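Local atomic coordinates of tRNA (adenine(58)-N(1))-methyltransferase TrmI (Thermus thermophilus, PDB entry 2PWY), a protein that catalyses the S-adenosyl-L-methionine-dependent methylation of N1 of adenosine 58 in tRNA and is required for growth at extreme temperatures. Residues R99-G104 with L123-E128; A165-V170 with A185-P190. One frame throughout, in Å; residues are numbered along the deposited sequence.

How the contacts relate
Both contacts reach the mixed sheet of the catalytic domain, contact 2 through strand 167-173, and their centres lie 12 Å apart. Strand 99-103 of contact 1 is flanked by strand 167-173, so the two meet directly: Arg99 O and Asp168 N are 2.7 Å apart, a probable backbone hydrogen bond, and Glu125 OE1 stands 2.7 Å from Tyr167 OH, a second probable bond. Val100 CG2 also packs on Gly169 O. Contact 1 reaches the cofactor pocket itself, where Glu128 holds the ribose of S-adenosyl-L-homocysteine. Contact 2 is farther off, the side chain of Val170 being about 11 Å from the bound ligand; there the end of helix 181-187 and the turn after it are bonded to the start of strand 167-173.

Contact 1: residues R99-G104 with L123-E128; sequences RVLEAG and LVESYE. With SAH (S-adenosyl-L-homocysteine), chain E.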
# COMPACT_ATOMS: atom_id res chain seq x y z
N ARG A 99 -25.87 10.41 -19.18
CA ARG A 99 -25.93 11.80 -18.74
C ARG A 99 -25.41 11.85 -17.31
O ARG A 99 -25.98 11.20 -16.43
CB ARG A 99 -27.36 12.32 -18.84
CG ARG A 99 -27.95 12.18 -20.23
CD ARG A 99 -29.43 12.57 -20.28
NE ARG A 99 -29.62 14.00 -20.50
CZ ARG A 99 -30.04 14.85 -19.57
NH1 ARG A 99 -30.31 14.40 -18.35
NH2 ARG A 99 -30.21 16.14 -19.85
N VAL A 100 -24.34 12.60 -17.10
CA VAL A 100 -23.70 12.66 -15.79
C VAL A 100 -23.69 14.09 -15.25
O VAL A 100 -23.36 15.03 -15.97
CB VAL A 100 -22.27 12.03 -15.81
CG1 VAL A 100 -21.34 12.76 -16.81
CG2 VAL A 100 -21.67 11.99 -14.41
N LEU A 101 -24.05 14.22 -13.97
CA LEU A 101 -24.05 15.50 -13.29
C LEU A 101 -22.72 15.66 -12.56
O LEU A 101 -22.26 14.73 -11.89
CB LEU A 101 -25.20 15.54 -12.28
CG LEU A 101 -25.47 16.85 -11.54
CD1 LEU A 101 -25.94 17.95 -12.50
CD2 LEU A 101 -26.52 16.58 -10.42
N GLU A 102 -22.12 16.85 -12.67
CA GLU A 102 -20.84 17.12 -12.02
C GLU A 102 -20.83 18.44 -11.27
O GLU A 102 -21.31 19.45 -11.78
CB GLU A 102 -19.70 17.16 -13.06
CG GLU A 102 -18.34 17.48 -12.41
CD GLU A 102 -17.21 17.78 -13.40
OE1 GLU A 102 -17.45 18.38 -14.47
OE2 GLU A 102 -16.05 17.42 -13.08
N ALA A 103 -20.25 18.43 -10.08
CA ALA A 103 -19.85 19.68 -9.41
C ALA A 103 -18.68 19.39 -8.45
O ALA A 103 -18.63 18.31 -7.88
CB ALA A 103 -21.04 20.29 -8.64
N GLY A 104 -17.72 20.32 -8.31
CA GLY A 104 -17.64 21.55 -9.12
C GLY A 104 -16.72 21.36 -10.32
O GLY A 104 -15.78 20.56 -10.26
N LEU A 123 -23.87 13.37 -22.17
CA LEU A 123 -23.87 14.73 -21.64
C LEU A 123 -23.18 14.78 -20.30
O LEU A 123 -23.44 13.95 -19.43
CB LEU A 123 -25.32 15.23 -21.48
CG LEU A 123 -25.49 16.57 -20.75
CD1 LEU A 123 -25.00 17.74 -21.61
CD2 LEU A 123 -26.93 16.77 -20.30
N VAL A 124 -22.30 15.77 -20.14
CA VAL A 124 -21.76 16.13 -18.83
C VAL A 124 -22.43 17.47 -18.48
O VAL A 124 -22.23 18.48 -19.16
CB VAL A 124 -20.20 16.27 -18.85
CG1 VAL A 124 -19.66 16.62 -17.44
CG2 VAL A 124 -19.54 14.99 -19.39
N GLU A 125 -23.26 17.46 -17.44
CA GLU A 125 -23.93 18.66 -16.96
C GLU A 125 -23.12 19.15 -15.78
O GLU A 125 -23.24 18.61 -14.68
CB GLU A 125 -25.33 18.26 -16.49
CG GLU A 125 -26.28 19.41 -16.30
CD GLU A 125 -27.07 19.65 -17.56
OE1 GLU A 125 -28.09 18.97 -17.77
OE2 GLU A 125 -26.64 20.51 -18.35
N SER A 126 -22.29 20.17 -15.99
CA SER A 126 -21.29 20.53 -15.00
C SER A 126 -21.55 21.89 -14.36
O SER A 126 -21.83 22.87 -15.06
CB SER A 126 -19.90 20.52 -15.66
OG SER A 126 -18.87 20.61 -14.69
N TYR A 127 -21.46 21.96 -13.03
CA TYR A 127 -21.74 23.20 -12.29
C TYR A 127 -20.52 23.71 -11.58
O TYR A 127 -19.78 22.94 -10.98
CB TYR A 127 -22.87 22.99 -11.25
CG TYR A 127 -24.20 22.88 -11.93
CD1 TYR A 127 -25.08 23.95 -11.94
CD2 TYR A 127 -24.56 21.71 -12.61
CE1 TYR A 127 -26.31 23.86 -12.59
CE2 TYR A 127 -25.78 21.62 -13.27
CZ TYR A 127 -26.64 22.70 -13.26
OH TYR A 127 -27.84 22.60 -13.92
N GLU A 128 -20.31 25.03 -11.64
CA GLU A 128 -19.20 25.65 -10.93
C GLU A 128 -19.63 27.01 -10.38
O GLU A 128 -20.10 27.85 -11.14
CB GLU A 128 -17.99 25.81 -11.87
CG GLU A 128 -16.84 26.65 -11.34
CD GLU A 128 -16.30 26.16 -10.01
OE1 GLU A 128 -15.82 25.00 -9.93
OE2 GLU A 128 -16.35 26.95 -9.04
N SAH E . -12.68 17.97 -10.19
CA SAH E . -12.19 19.34 -10.56
CB SAH E . -11.70 20.09 -9.34
CG SAH E . -12.85 20.57 -8.44
SD SAH E . -12.21 21.67 -7.16
C SAH E . -11.10 19.20 -11.61
O SAH E . -10.68 18.07 -11.91
OXT SAH E . -10.64 20.20 -12.17
C5' SAH E . -13.82 22.02 -6.39
C4' SAH E . -14.60 23.10 -7.15
O4' SAH E . -15.95 23.04 -6.76
C3' SAH E . -14.15 24.54 -6.89
O3' SAH E . -13.90 25.16 -8.15
C2' SAH E . -15.32 25.19 -6.15
O2' SAH E . -15.54 26.53 -6.50
C1' SAH E . -16.48 24.36 -6.64
N9 SAH E . -17.64 24.20 -5.75
C8 SAH E . -17.63 23.88 -4.42
N7 SAH E . -18.92 23.75 -4.02
C5 SAH E . -19.74 23.93 -5.08
C6 SAH E . -21.14 23.89 -5.22
N6 SAH E . -21.93 23.63 -4.17
N1 SAH E . -21.67 24.13 -6.48
C2 SAH E . -20.86 24.40 -7.55
N3 SAH E . -19.49 24.44 -7.40
C4 SAH E . -18.95 24.20 -6.18
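One face of the Arg99 guanidinium is covered by Leu123, whose CD2 comes within 3.4 Å of Arg99 NH2; Arg99 also makes a cation-pi contact with Tyr167, and its NH1 is hydrogen-bonded to Ala166 O. Glu125 OE1 lies well out of the guanidinium plane, related to Arg99 by charge alone, and is instead hydrogen-bonded to Tyr167 OH. At the edge of the Tyr127 ring, near its plane, sits Glu102 O, and Leu101 CD1 approaches Tyr127 CE2 obliquely at 3.8 Å; His153 stacks on this ring. On the other side of the sheet Glu102, its CG anti to the backbone N (chi1 179°) and its chain extended, packs on Leu110 and Leu114 of helix 109-118. Ser126 OG donates to Glu102 OE1 at 2.7 Å, meeting it from above the carboxylate plane, and Thr111 OG1 also bonds to OE1. An alanine at Glu102 is likely to leave both hydroxyls without this shared partner and to open a gap against that helix. The strands run parallel, joined by four backbone hydrogen bonds, the first from Val100 N to Leu123 O at 2.8 Å. Glu128 grips both ribose hydroxyls of S-adenosyl-L-homocysteine, OE1 taking O3' at 2.6 Å and OE2 taking O2' at 2.7 Å. Gly104 CA lies 3.3 Å from ligand O4', an approach that any side chain here would block. This is the beta-alpha-beta unit of class I methyltransferases, with a glycine-rich turn after its first strand and a ribose-binding acid ending its second.

Contact 2: residues A165-V170 with A185-P190; sequences AAYDGV and ALALKP
Backbone hydrogen bonds clamp the two segments together where Ala165 and Tyr167 face the end of helix 181-187. Ala165 N donates to Leu186 O at 2.9 Å, in the carbonyl plane, and Tyr167 N reaches Ala187 O at 3.1 Å; a weak, bent bond from Ala166 N shares the latter oxygen. In return Lys189 N gives Tyr167 O a nearly straight bond of 2.9 Å (N-H...O angle 173°), completing a short parallel bridge between Tyr167 and Leu188.

The charged interaction lies at the margin. Lys189, extended beyond CG, runs its methylene groups past Ala165 O and alongside the Asp168 side chain to bring NZ 2.8 Å from Asp168 OD1, a salt bridge made on the syn side of the carboxylate, 27° out of its plane. A water accepts from Lys189 NZ and donates to Asp168 OD2, bridging the two beside the direct salt bridge, while OD2 also receives Arg99 N.

Side-chain packing lies on the inner side. Its apolar pairs are Tyr167 CD2 with Ala187 CB, 3.6 Å apart, and Leu188 CB with Val170 CG2. Two carbonyl oxygens join them: Ala187 O, in plane at the edge of the Tyr167 ring, and Tyr167 O, 3.5 Å from Leu188 CD1.

Strand 99-103 flanks Tyr167 and Val170 through Leu101, strand 192-198 pairs with Val170 through Phe193 and Val195, and Phe216 of strand 216-232 packs on Leu188 and Ala185.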
# COMPACT_ATOMS: atom_id res chain seq x y z
N ALA A 165 -34.53 12.16 -11.74
CA ALA A 165 -34.19 10.83 -12.26
C ALA A 165 -33.79 10.87 -13.74
O ALA A 165 -34.11 9.96 -14.51
CB ALA A 165 -35.35 9.85 -12.03
N ALA A 166 -33.08 11.94 -14.13
CA ALA A 166 -32.64 12.11 -15.52
C ALA A 166 -31.16 11.79 -15.72
O ALA A 166 -30.71 11.69 -16.86
CB ALA A 166 -32.97 13.53 -16.02
N TYR A 167 -30.43 11.62 -14.63
CA TYR A 167 -28.98 11.44 -14.69
C TYR A 167 -28.56 10.03 -14.31
O TYR A 167 -29.11 9.42 -13.38
CB TYR A 167 -28.28 12.48 -13.81
CG TYR A 167 -28.54 13.88 -14.30
CD1 TYR A 167 -27.64 14.50 -15.18
CD2 TYR A 167 -29.72 14.56 -13.97
CE1 TYR A 167 -27.89 15.79 -15.68
CE2 TYR A 167 -29.98 15.85 -14.44
CZ TYR A 167 -29.05 16.46 -15.30
OH TYR A 167 -29.30 17.72 -15.77
N ASP A 168 -27.57 9.54 -15.05
CA ASP A 168 -27.08 8.18 -14.91
C ASP A 168 -25.99 8.05 -13.84
O ASP A 168 -25.64 6.93 -13.43
CB ASP A 168 -26.58 7.66 -16.26
CG ASP A 168 -27.68 7.65 -17.30
OD1 ASP A 168 -28.65 6.86 -17.14
OD2 ASP A 168 -27.61 8.46 -18.25
N GLY A 169 -25.52 9.19 -13.35
CA GLY A 169 -24.45 9.21 -12.35
C GLY A 169 -24.28 10.63 -11.88
O GLY A 169 -24.69 11.58 -12.58
N VAL A 170 -23.72 10.78 -10.68
CA VAL A 170 -23.39 12.10 -10.13
C VAL A 170 -21.95 12.05 -9.63
O VAL A 170 -21.64 11.25 -8.76
CB VAL A 170 -24.32 12.49 -8.96
CG1 VAL A 170 -23.86 13.81 -8.33
CG2 VAL A 170 -25.79 12.60 -9.45
N ALA A 185 -29.85 13.56 -5.05
CA ALA A 185 -30.87 12.51 -4.90
C ALA A 185 -32.03 12.71 -5.88
O ALA A 185 -32.55 11.76 -6.44
CB ALA A 185 -31.37 12.44 -3.48
N LEU A 186 -32.41 13.97 -6.09
CA LEU A 186 -33.47 14.27 -7.05
C LEU A 186 -33.04 13.90 -8.48
O LEU A 186 -33.78 13.23 -9.19
CB LEU A 186 -33.83 15.76 -6.99
CG LEU A 186 -34.94 16.22 -7.94
CD1 LEU A 186 -36.28 15.71 -7.48
CD2 LEU A 186 -34.94 17.73 -7.97
N ALA A 187 -31.82 14.30 -8.85
CA ALA A 187 -31.30 14.13 -10.20
C ALA A 187 -31.04 12.67 -10.59
O ALA A 187 -31.30 12.27 -11.72
CB ALA A 187 -30.00 14.96 -10.37
N LEU A 188 -30.53 11.89 -9.65
CA LEU A 188 -29.99 10.57 -9.95
C LEU A 188 -31.04 9.47 -10.11
O LEU A 188 -31.90 9.29 -9.24
CB LEU A 188 -28.97 10.20 -8.86
CG LEU A 188 -28.19 8.90 -9.01
CD1 LEU A 188 -27.41 8.87 -10.34
CD2 LEU A 188 -27.25 8.75 -7.82
N LYS A 189 -30.95 8.71 -11.20
CA LYS A 189 -31.82 7.55 -11.40
C LYS A 189 -31.69 6.55 -10.27
O LYS A 189 -30.57 6.31 -9.79
CB LYS A 189 -31.47 6.86 -12.72
CG LYS A 189 -31.93 7.65 -13.93
CD LYS A 189 -31.45 7.02 -15.23
CE LYS A 189 -31.81 7.92 -16.40
NZ LYS A 189 -31.36 7.29 -17.67
N PRO A 190 -32.82 5.96 -9.81
CA PRO A 190 -32.77 4.86 -8.85
C PRO A 190 -31.76 3.78 -9.23
O PRO A 190 -31.67 3.38 -10.40
CB PRO A 190 -34.20 4.31 -8.88
CG PRO A 190 -35.04 5.55 -9.14
CD PRO A 190 -34.21 6.34 -10.14
O HOH W 1 -29.65 8.75 -19.90